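PDB 6ED2: glycosyl hydrolase family 2, TIM barrel domain protein from Faecalibacterium prausnitzii A2-165, which probably hydrolyses beta-D-glucuronides, acting as a family 2 beta-glucuronidase of a human gut bacterium. Local coordinates for residues F491-G499 and A511-W522; T534-S542 and A554-H565. All blocks are in the same frame, centred on the assembly; numbering follows the deposited sequence.

How the interactions relate
Interactions 1 and 2 are consecutive lessons in how a TIM barrel is built: interaction 1 joins strand 492-495 and the chain after it to helix 508-525, and interaction 2 joins the extended chain just after strand 531-535 to helix 554-570. The two strands are neighbours in the sheet, and the two contacts have centres about 15 Å apart. They are joined by probable hydrogen bonds, Gly-499 O to Tyr-556 OH at 2.5 Å and Asn-495 OD1 to Thr-534 OG1 at 2.6 Å, while Tyr-498 O packs on Tyr-560 CE1. Both lie away from the magnesium site of Thr-239 and Glu-241; another bound magnesium ion is about 13 Å from Gly-537, too far for coordination.

Interaction 1. Residues F491-G499 and A511-W522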
loop_
_atom_site.group_PDB
_atom_site.type_symbol
_atom_site.label_atom_id
_atom_site.label_comp_id
_atom_site.label_asym_id
_atom_site.label_seq_id
_atom_site.Cartn_x
_atom_site.Cartn_y
_atom_site.Cartn_z
ATOM N N PHE A 491 36.241 20.864 -4.666
ATOM C CA PHE A 491 35.979 19.655 -3.910
ATOM C C PHE A 491 35.209 18.765 -4.860
ATOM O O PHE A 491 34.520 19.260 -5.756
ATOM C CB PHE A 491 35.231 19.926 -2.586
ATOM C CG PHE A 491 33.836 20.512 -2.753
ATOM C CD1 PHE A 491 32.721 19.684 -2.814
ATOM C CD2 PHE A 491 33.644 21.882 -2.825
ATOM C CE1 PHE A 491 31.440 20.213 -2.953
ATOM C CE2 PHE A 491 32.360 22.426 -2.975
ATOM C CZ PHE A 491 31.259 21.585 -3.031
ATOM N N VAL A 492 35.403 17.470 -4.727
ATOM C CA VAL A 492 34.800 16.523 -5.654
ATOM C C VAL A 492 33.463 16.069 -5.084
ATOM O O VAL A 492 33.341 15.836 -3.873
ATOM C CB VAL A 492 35.759 15.345 -5.923
ATOM C CG1 VAL A 492 35.083 14.263 -6.741
ATOM C CG2 VAL A 492 37.005 15.863 -6.676
ATOM N N SER A 493 32.447 15.986 -5.955
ATOM C CA SER A 493 31.107 15.509 -5.613
ATOM C C SER A 493 30.804 14.280 -6.452
ATOM O O SER A 493 30.782 14.361 -7.686
ATOM C CB SER A 493 30.042 16.583 -5.875
ATOM O OG SER A 493 30.285 17.761 -5.126
ATOM N N LEU A 494 30.547 13.151 -5.795
ATOM C CA LEU A 494 30.297 11.905 -6.507
ATOM C C LEU A 494 28.831 11.511 -6.399
ATOM O O LEU A 494 28.227 11.617 -5.325
ATOM C CB LEU A 494 31.173 10.765 -5.964
ATOM C CG LEU A 494 32.700 10.874 -6.113
ATOM C CD1 LEU A 494 33.371 9.587 -5.621
ATOM C CD2 LEU A 494 33.125 11.188 -7.553
ATOM N N ASN A 495 28.272 11.047 -7.516
ATOM C CA ASN A 495 26.987 10.354 -7.546
ATOM C C ASN A 495 27.285 8.874 -7.746
ATOM O O ASN A 495 27.665 8.462 -8.846
ATOM C CB ASN A 495 26.092 10.879 -8.672
ATOM C CG ASN A 495 25.677 12.342 -8.478
ATOM O OD1 ASN A 495 26.022 12.989 -7.480
ATOM N ND2 ASN A 495 24.934 12.864 -9.441
ATOM N N ARG A 496 27.113 8.070 -6.699
ATOM C CA ARG A 496 27.500 6.667 -6.759
ATOM C C ARG A 496 26.373 5.762 -6.275
ATOM O O ARG A 496 25.693 6.068 -5.296
ATOM C CB ARG A 496 28.763 6.417 -5.943
ATOM C CG ARG A 496 30.033 6.948 -6.611
ATOM C CD ARG A 496 30.163 6.401 -8.018
ATOM N NE ARG A 496 31.356 6.881 -8.711
ATOM C CZ ARG A 496 31.399 7.975 -9.473
ATOM N NH1 ARG A 496 30.321 8.730 -9.644
ATOM N NH2 ARG A 496 32.531 8.314 -10.067
ATOM N N TYR A 497 26.193 4.642 -6.970
ATOM C CA TYR A 497 25.098 3.710 -6.750
ATOM C C TYR A 497 25.611 2.278 -6.735
ATOM O O TYR A 497 25.034 1.380 -7.365
ATOM C CB TYR A 497 24.027 3.880 -7.814
ATOM C CG TYR A 497 23.282 5.184 -7.682
ATOM C CD1 TYR A 497 22.292 5.342 -6.716
ATOM C CD2 TYR A 497 23.573 6.265 -8.517
ATOM C CE1 TYR A 497 21.593 6.538 -6.594
ATOM C CE2 TYR A 497 22.888 7.461 -8.403
ATOM C CZ TYR A 497 21.901 7.595 -7.440
ATOM O OH TYR A 497 21.228 8.788 -7.324
ATOM N N TYR A 498 26.718 2.054 -6.026
ATOM C CA TYR A 498 27.239 0.709 -5.814
ATOM C C TYR A 498 26.270 -0.071 -4.936
ATOM O O TYR A 498 26.114 0.225 -3.745
ATOM C CB TYR A 498 28.620 0.777 -5.176
ATOM C CG TYR A 498 29.732 1.130 -6.157
ATOM C CD1 TYR A 498 30.138 0.222 -7.132
ATOM C CD2 TYR A 498 30.376 2.365 -6.097
ATOM C CE1 TYR A 498 31.160 0.531 -8.023
ATOM C CE2 TYR A 498 31.396 2.685 -6.973
ATOM C CZ TYR A 498 31.790 1.764 -7.933
ATOM O OH TYR A 498 32.803 2.080 -8.803
ATOM N N GLY A 499 25.615 -1.068 -5.517
ATOM C CA GLY A 499 24.612 -1.832 -4.811
ATOM C C GLY A 499 23.206 -1.548 -5.273
ATOM O O GLY A 499 22.272 -2.208 -4.801
ATOM N N ALA A 511 29.621 -5.296 -4.463
ATOM C CA ALA A 511 29.471 -3.855 -4.617
ATOM C C ALA A 511 30.396 -3.106 -3.659
ATOM O O ALA A 511 31.081 -2.157 -4.064
ATOM C CB ALA A 511 28.009 -3.451 -4.406
ATOM N N GLU A 512 30.465 -3.548 -2.398
ATOM C CA GLU A 512 31.318 -2.868 -1.430
ATOM C C GLU A 512 32.782 -2.864 -1.864
ATOM O O GLU A 512 33.469 -1.843 -1.725
ATOM C CB GLU A 512 31.178 -3.515 -0.056
ATOM C CG GLU A 512 31.960 -2.822 1.023
ATOM C CD GLU A 512 32.034 -3.642 2.306
ATOM O OE1 GLU A 512 31.125 -4.462 2.540
ATOM O OE2 GLU A 512 33.007 -3.467 3.078
ATOM N N ALA A 513 33.282 -3.995 -2.386
ATOM C CA ALA A 513 34.691 -4.059 -2.787
ATOM C C ALA A 513 34.952 -3.230 -4.042
ATOM O O ALA A 513 35.999 -2.583 -4.156
ATOM C CB ALA A 513 35.128 -5.514 -3.007
ATOM N N ALA A 514 34.023 -3.241 -5.001
ATOM C CA ALA A 514 34.184 -2.375 -6.162
ATOM C C ALA A 514 34.188 -0.913 -5.739
ATOM O O ALA A 514 34.903 -0.089 -6.315
ATOM C CB ALA A 514 33.072 -2.636 -7.185
ATOM N N PHE A 515 33.384 -0.579 -4.736
ATOM C CA PHE A 515 33.295 0.795 -4.266
ATOM C C PHE A 515 34.612 1.219 -3.618
ATOM O O PHE A 515 35.177 2.259 -3.970
ATOM C CB PHE A 515 32.105 0.889 -3.306
ATOM C CG PHE A 515 31.629 2.285 -2.996
ATOM C CD1 PHE A 515 32.260 3.409 -3.496
ATOM C CD2 PHE A 515 30.520 2.460 -2.163
ATOM C CE1 PHE A 515 31.804 4.693 -3.164
ATOM C CE2 PHE A 515 30.058 3.730 -1.837
ATOM C CZ PHE A 515 30.711 4.852 -2.330
ATOM N N HIS A 516 35.130 0.400 -2.695
ATOM C CA HIS A 516 36.447 0.645 -2.111
ATOM C C HIS A 516 37.521 0.754 -3.181
ATOM O O HIS A 516 38.441 1.572 -3.066
ATOM C CB HIS A 516 36.808 -0.472 -1.146
ATOM C CG HIS A 516 36.284 -0.263 0.233
ATOM N ND1 HIS A 516 36.687 0.789 1.029
ATOM C CD2 HIS A 516 35.394 -0.972 0.965
ATOM C CE1 HIS A 516 36.070 0.713 2.196
ATOM N NE2 HIS A 516 35.283 -0.348 2.184
ATOM N N HIS A 517 37.425 -0.067 -4.226
ATOM C CA HIS A 517 38.402 0.004 -5.303
ATOM C C HIS A 517 38.410 1.391 -5.939
ATOM O O HIS A 517 39.469 2.009 -6.078
ATOM C CB HIS A 517 38.119 -1.078 -6.349
ATOM C CG HIS A 517 39.070 -1.053 -7.506
ATOM N ND1 HIS A 517 40.365 -1.526 -7.420
ATOM C CD2 HIS A 517 38.927 -0.578 -8.766
ATOM C CE1 HIS A 517 40.967 -1.366 -8.584
ATOM N NE2 HIS A 517 40.117 -0.792 -9.417
ATOM N N GLU A 518 37.235 1.915 -6.303
ATOM C CA GLU A 518 37.198 3.247 -6.911
ATOM C C GLU A 518 37.635 4.326 -5.925
ATOM O O GLU A 518 38.327 5.275 -6.305
ATOM C CB GLU A 518 35.803 3.573 -7.462
ATOM C CG GLU A 518 35.819 4.801 -8.396
ATOM C CD GLU A 518 34.433 5.335 -8.782
ATOM O OE1 GLU A 518 33.457 4.556 -8.759
ATOM O OE2 GLU A 518 34.330 6.541 -9.132
ATOM N N MET A 519 37.241 4.206 -4.657
ATOM C CA MET A 519 37.631 5.223 -3.690
ATOM C C MET A 519 39.145 5.282 -3.523
ATOM O O MET A 519 39.700 6.369 -3.309
ATOM C CB MET A 519 36.953 4.970 -2.341
ATOM C CG MET A 519 35.435 5.150 -2.375
ATOM S SD MET A 519 34.936 6.676 -3.216
ATOM C CE MET A 519 35.374 7.868 -1.973
ATOM N N ASP A 520 39.833 4.135 -3.611
ATOM C CA ASP A 520 41.295 4.166 -3.571
ATOM C C ASP A 520 41.852 4.984 -4.728
ATOM O O ASP A 520 42.863 5.670 -4.562
ATOM C CB ASP A 520 41.878 2.749 -3.595
ATOM C CG ASP A 520 41.466 1.908 -2.374
ATOM O OD1 ASP A 520 41.196 2.476 -1.282
ATOM O OD2 ASP A 520 41.416 0.660 -2.510
ATOM N N GLY A 521 41.200 4.932 -5.895
ATOM C CA GLY A 521 41.573 5.811 -6.994
ATOM C C GLY A 521 41.361 7.282 -6.673
ATOM O O GLY A 521 42.248 8.109 -6.903
ATOM N N TRP A 522 40.179 7.630 -6.128
ATOM C CA TRP A 522 39.919 9.025 -5.763
ATOM C C TRP A 522 40.917 9.521 -4.724
ATOM O O TRP A 522 41.329 10.688 -4.754
ATOM C CB TRP A 522 38.474 9.206 -5.258
ATOM C CG TRP A 522 37.541 9.156 -6.380
ATOM C CD1 TRP A 522 36.681 8.142 -6.690
ATOM C CD2 TRP A 522 37.411 10.132 -7.421
ATOM N NE1 TRP A 522 36.018 8.429 -7.861
ATOM C CE2 TRP A 522 36.441 9.650 -8.324
ATOM C CE3 TRP A 522 38.014 11.368 -7.672
ATOM C CZ2 TRP A 522 36.068 10.356 -9.468
ATOM C CZ3 TRP A 522 37.632 12.079 -8.806
ATOM C CH2 TRP A 522 36.670 11.569 -9.688
HETATM O O HOH W 1 35.384 -0.058 -9.002
#
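The phenol of Tyr-498 lays one face on the helix, with Phe-515 CA 3.8 Å from its ring centroid, a CH-pi contact close to the ring normal. Glu-518 OE1 stands at the ring's edge, in plane; the Phe-515 ring is nearly parallel but slid aside, so the two barely overlap. Over one face of the Trp-522 indole come Val-492 and Leu-494, whose CD1 is 3.9 Å from the centroid of the five-membered ring, while Glu-518 OE2 sits at the indole edge. Leu-494 CD2 also covers a face of the Arg-496 guanidinium.

The Glu-518 carboxylate gathers these groups: with CG anti to the backbone N (chi1 -166°), its extended chain carries the carboxylate to Arg-496 and Tyr-498, just past the strand's end. Arg-496 grips it side-on, planes 31° apart, NE dividing between OE1 (3.1 Å) and OE2, and NH2 2.7 Å from OE2, on that oxygen's syn lone pair. Tyr-498 OH donates to the anti lone pair of OE1, and Trp-522 NE1 reaches OE2 at 2.8 Å, almost straight. With an alanine in place of Glu-518, the buried guanidinium of Arg-496 would probably be left without its counter-charge, and Tyr-498 OH and Trp-522 NE1 without their acceptor.

This is the first half of a beta-alpha-beta crossover: helix 508-525 runs roughly antiparallel to strand 492-495, which lies between strands 470-474 and 531-535, and Phe-515 packs on Val-567 and Phe-568 of helix 554-570.

Interaction 2. Residues T534-S542 and A554-H565; sequences TEYGTDNLS and AEYQNEYLEMTH
From Tyr-536 to Asn-540 the chain runs extended along helix 554-565 in the opposite sense, so that Asn-540 faces Ala-554 and Tyr-536 faces Thr-564. The backbones are nearest at Thr-538 and Gln-557, with CA atoms 5.8 Å apart, and separate to 8.3 Å between the CA atoms of Tyr-536 and Thr-564. Gly-537 adopts backbone angles at which any CB would press on the carbonyl oxygen before it, and its N donates to Tyr-560 OH at 3.0 Å.

Thr-538 fills the middle. With OG1 between the backbone N and the carbonyl carbon (chi1 72°), the hydroxyl turns to Gln-557 and donates to OE1 at 2.6 Å from well above the amide's carbonyl plane; Thr-538 N adds a weak bond to the same oxygen. Its CG2 lies over the Tyr-560 ring, 3.7 Å from the centroid, in a CH-pi contact, while Thr-564 OG1 occupies the opposite face. Asn-540 ND2 donates to Thr-538 O at 3.0 Å, and a water accepts from that ND2 and, weakly, from Gln-557 NE2. At the other end Tyr-536 OH and His-565 NE2 share a hydrogen bond of 2.9 Å, the rings meeting rim to rim with planes 83° apart; Thr-564 CG2 touches Tyr-536 CD1 at 3.6 Å.

The contact opens the crossover from strand 531-535 through helix 554-570 to strand 574-580. Tyr-536 and Leu-561 both rest on Phe-615 of helix 610-621, whereas Thr-564 packs on Phe-515 of helix 508-525.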
loop_
_atom_site.group_PDB
_atom_site.type_symbol
_atom_site.label_atom_id
_atom_site.label_comp_id
_atom_site.label_asym_id
_atom_site.label_seq_id
_atom_site.Cartn_x
_atom_site.Cartn_y
_atom_site.Cartn_z
ATOM N N THR A 534 27.067 13.397 -3.459
ATOM C CA THR A 534 25.882 14.178 -3.741
ATOM C C THR A 534 24.709 13.326 -4.201
ATOM O O THR A 534 23.588 13.841 -4.271
ATOM C CB THR A 534 26.196 15.251 -4.799
ATOM O OG1 THR A 534 27.050 14.686 -5.802
ATOM C CG2 THR A 534 26.889 16.441 -4.148
ATOM N N GLU A 535 24.932 12.054 -4.533
ATOM C CA GLU A 535 23.831 11.121 -4.750
ATOM C C GLU A 535 24.263 9.725 -4.345
ATOM O O GLU A 535 25.430 9.347 -4.500
ATOM C CB GLU A 535 23.350 11.076 -6.207
ATOM C CG GLU A 535 22.747 12.372 -6.666
ATOM C CD GLU A 535 22.076 12.267 -7.988
ATOM O OE1 GLU A 535 21.733 11.128 -8.390
ATOM O OE2 GLU A 535 21.879 13.335 -8.613
ATOM N N TYR A 536 23.286 8.965 -3.857
ATOM C CA TYR A 536 23.329 7.547 -3.532
ATOM C C TYR A 536 21.978 7.194 -2.912
ATOM O O TYR A 536 21.269 8.068 -2.394
ATOM C CB TYR A 536 24.486 7.200 -2.593
ATOM C CG TYR A 536 24.413 7.763 -1.180
ATOM C CD1 TYR A 536 24.102 6.933 -0.103
ATOM C CD2 TYR A 536 24.682 9.100 -0.917
ATOM C CE1 TYR A 536 24.050 7.417 1.188
ATOM C CE2 TYR A 536 24.652 9.598 0.384
ATOM C CZ TYR A 536 24.335 8.750 1.434
ATOM O OH TYR A 536 24.293 9.220 2.737
ATOM N N GLY A 537 21.607 5.919 -3.023
ATOM C CA GLY A 537 20.319 5.468 -2.537
ATOM C C GLY A 537 19.689 4.378 -3.388
ATOM O O GLY A 537 20.244 3.973 -4.417
ATOM N N THR A 538 18.530 3.878 -2.963
ATOM C CA THR A 538 17.829 2.844 -3.704
ATOM C C THR A 538 16.355 3.199 -3.731
ATOM O O THR A 538 15.828 3.807 -2.794
ATOM C CB THR A 538 17.987 1.427 -3.093
ATOM O OG1 THR A 538 17.229 1.320 -1.876
ATOM C CG2 THR A 538 19.438 1.085 -2.829
ATOM N N ASP A 539 15.695 2.813 -4.813
ATOM C CA ASP A 539 14.254 2.935 -4.854
ATOM C C ASP A 539 13.675 1.966 -3.834
ATOM O O ASP A 539 14.091 0.804 -3.758
ATOM C CB ASP A 539 13.729 2.627 -6.257
ATOM C CG ASP A 539 14.067 3.709 -7.261
ATOM O OD1 ASP A 539 13.213 4.579 -7.538
ATOM O OD2 ASP A 539 15.189 3.685 -7.796
ATOM N N ASN A 540 12.738 2.445 -3.027
ATOM C CA ASN A 540 12.039 1.548 -2.118
ATOM C C ASN A 540 10.681 2.159 -1.813
ATOM O O ASN A 540 10.588 3.364 -1.553
ATOM C CB ASN A 540 12.864 1.294 -0.841
ATOM C CG ASN A 540 13.071 2.553 -0.001
ATOM O OD1 ASN A 540 12.412 2.739 1.029
ATOM N ND2 ASN A 540 13.993 3.411 -0.427
ATOM N N LEU A 541 9.635 1.341 -1.904
ATOM C CA LEU A 541 8.276 1.788 -1.619
ATOM C C LEU A 541 7.992 1.753 -0.128
ATOM O O LEU A 541 8.361 0.800 0.567
ATOM C CB LEU A 541 7.254 0.903 -2.330
ATOM C CG LEU A 541 7.438 0.790 -3.839
ATOM C CD1 LEU A 541 6.506 -0.277 -4.379
ATOM C CD2 LEU A 541 7.173 2.140 -4.477
ATOM N N SER A 542 7.321 2.794 0.354
ATOM C CA SER A 542 6.784 2.796 1.709
ATOM C C SER A 542 5.982 1.517 1.943
ATOM O O SER A 542 5.083 1.181 1.160
ATOM C CB SER A 542 5.910 4.045 1.898
ATOM O OG SER A 542 5.925 4.503 3.241
ATOM N N ALA A 554 12.280 -1.974 2.168
ATOM C CA ALA A 554 12.857 -1.149 3.229
ATOM C C ALA A 554 14.139 -1.767 3.764
ATOM O O ALA A 554 15.119 -1.055 4.028
ATOM C CB ALA A 554 11.852 -0.961 4.367
ATOM N N GLU A 555 14.148 -3.094 3.920
ATOM C CA GLU A 555 15.322 -3.794 4.420
ATOM C C GLU A 555 16.523 -3.577 3.512
ATOM O O GLU A 555 17.633 -3.316 3.988
ATOM C CB GLU A 555 15.029 -5.288 4.540
ATOM C CG GLU A 555 14.257 -5.660 5.793
ATOM C CD GLU A 555 12.779 -5.297 5.700
ATOM O OE1 GLU A 555 12.290 -4.990 4.575
ATOM O OE2 GLU A 555 12.112 -5.334 6.763
ATOM N N TYR A 556 16.324 -3.728 2.200
ATOM C CA TYR A 556 17.427 -3.544 1.277
ATOM C C TYR A 556 17.983 -2.131 1.396
ATOM O O TYR A 556 19.197 -1.942 1.530
ATOM C CB TYR A 556 16.984 -3.846 -0.161
ATOM C CG TYR A 556 18.175 -3.953 -1.084
ATOM C CD1 TYR A 556 18.906 -5.137 -1.167
ATOM C CD2 TYR A 556 18.620 -2.848 -1.812
ATOM C CE1 TYR A 556 20.020 -5.231 -1.976
ATOM C CE2 TYR A 556 19.725 -2.932 -2.625
ATOM C CZ TYR A 556 20.426 -4.124 -2.707
ATOM O OH TYR A 556 21.542 -4.213 -3.507
ATOM N N GLN A 557 17.104 -1.128 1.376
ATOM C CA GLN A 557 17.559 0.257 1.497
ATOM C C GLN A 557 18.398 0.446 2.753
ATOM O O GLN A 557 19.501 1.008 2.693
ATOM C CB GLN A 557 16.361 1.215 1.479
ATOM C CG GLN A 557 16.680 2.648 1.911
ATOM C CD GLN A 557 17.358 3.475 0.820
ATOM O OE1 GLN A 557 18.073 2.938 -0.029
ATOM N NE2 GLN A 557 17.123 4.788 0.833
ATOM N N ASN A 558 17.918 -0.058 3.896
ATOM C CA ASN A 558 18.700 0.068 5.127
ATOM C C ASN A 558 20.035 -0.668 5.029
ATOM O O ASN A 558 21.058 -0.178 5.529
ATOM C CB ASN A 558 17.900 -0.441 6.329
ATOM C CG ASN A 558 17.007 0.653 6.960
ATOM O OD1 ASN A 558 16.752 1.719 6.366
ATOM N ND2 ASN A 558 16.530 0.385 8.173
ATOM N N GLU A 559 20.046 -1.855 4.400
ATOM C CA GLU A 559 21.287 -2.616 4.255
ATOM C C GLU A 559 22.258 -1.887 3.343
ATOM O O GLU A 559 23.457 -1.804 3.635
ATOM C CB GLU A 559 20.998 -4.021 3.706
ATOM C CG GLU A 559 20.445 -4.979 4.743
ATOM C CD GLU A 559 19.585 -6.088 4.148
ATOM O OE1 GLU A 559 19.731 -6.391 2.940
ATOM O OE2 GLU A 559 18.726 -6.627 4.891
ATOM N N TYR A 560 21.743 -1.341 2.243
ATOM C CA TYR A 560 22.572 -0.595 1.304
ATOM C C TYR A 560 23.152 0.644 1.966
ATOM O O TYR A 560 24.339 0.950 1.793
ATOM C CB TYR A 560 21.730 -0.234 0.078
ATOM C CG TYR A 560 22.277 0.874 -0.776
ATOM C CD1 TYR A 560 22.959 0.583 -1.963
ATOM C CD2 TYR A 560 22.097 2.216 -0.423
ATOM C CE1 TYR A 560 23.453 1.589 -2.765
ATOM C CE2 TYR A 560 22.612 3.241 -1.218
ATOM C CZ TYR A 560 23.289 2.916 -2.392
ATOM O OH TYR A 560 23.790 3.908 -3.206
ATOM N N LEU A 561 22.334 1.361 2.746
ATOM C CA LEU A 561 22.815 2.578 3.394
ATOM C C LEU A 561 23.908 2.265 4.408
ATOM O O LEU A 561 24.895 3.002 4.507
ATOM C CB LEU A 561 21.659 3.322 4.068
ATOM C CG LEU A 561 20.620 3.936 3.122
ATOM C CD1 LEU A 561 19.390 4.511 3.879
ATOM C CD2 LEU A 561 21.273 5.009 2.251
ATOM N N GLU A 562 23.744 1.182 5.172
ATOM C CA GLU A 562 24.751 0.833 6.164
ATOM C C GLU A 562 26.064 0.464 5.493
ATOM O O GLU A 562 27.140 0.859 5.956
ATOM C CB GLU A 562 24.252 -0.313 7.042
ATOM C CG GLU A 562 23.069 0.089 7.931
ATOM C CD GLU A 562 22.808 -0.881 9.070
ATOM O OE1 GLU A 562 23.543 -1.892 9.179
ATOM O OE2 GLU A 562 21.870 -0.622 9.859
ATOM N N MET A 563 25.996 -0.301 4.401
ATOM C CA MET A 563 27.215 -0.608 3.661
ATOM C C MET A 563 27.840 0.668 3.114
ATOM O O MET A 563 29.039 0.920 3.306
ATOM C CB MET A 563 26.918 -1.592 2.534
ATOM C CG MET A 563 28.163 -1.972 1.737
ATOM S SD MET A 563 28.555 -0.807 0.398
ATOM C CE MET A 563 27.257 -1.144 -0.772
ATOM N N THR A 564 27.019 1.499 2.454
ATOM C CA THR A 564 27.507 2.727 1.839
ATOM C C THR A 564 28.182 3.630 2.866
ATOM O O THR A 564 29.282 4.148 2.625
ATOM C CB THR A 564 26.344 3.442 1.139
ATOM O OG1 THR A 564 25.754 2.555 0.180
ATOM C CG2 THR A 564 26.818 4.697 0.387
ATOM N N HIS A 565 27.575 3.786 4.039
ATOM C CA HIS A 565 28.151 4.685 5.034
ATOM C C HIS A 565 29.439 4.120 5.616
ATOM O O HIS A 565 30.335 4.884 5.987
ATOM C CB HIS A 565 27.134 4.968 6.148
ATOM C CG HIS A 565 25.958 5.776 5.690
ATOM N ND1 HIS A 565 24.700 5.640 6.231
ATOM C CD2 HIS A 565 25.853 6.725 4.728
ATOM C CE1 HIS A 565 23.872 6.475 5.629
ATOM N NE2 HIS A 565 24.546 7.144 4.710
HETATM O O HOH W 2 14.262 5.599 1.647
#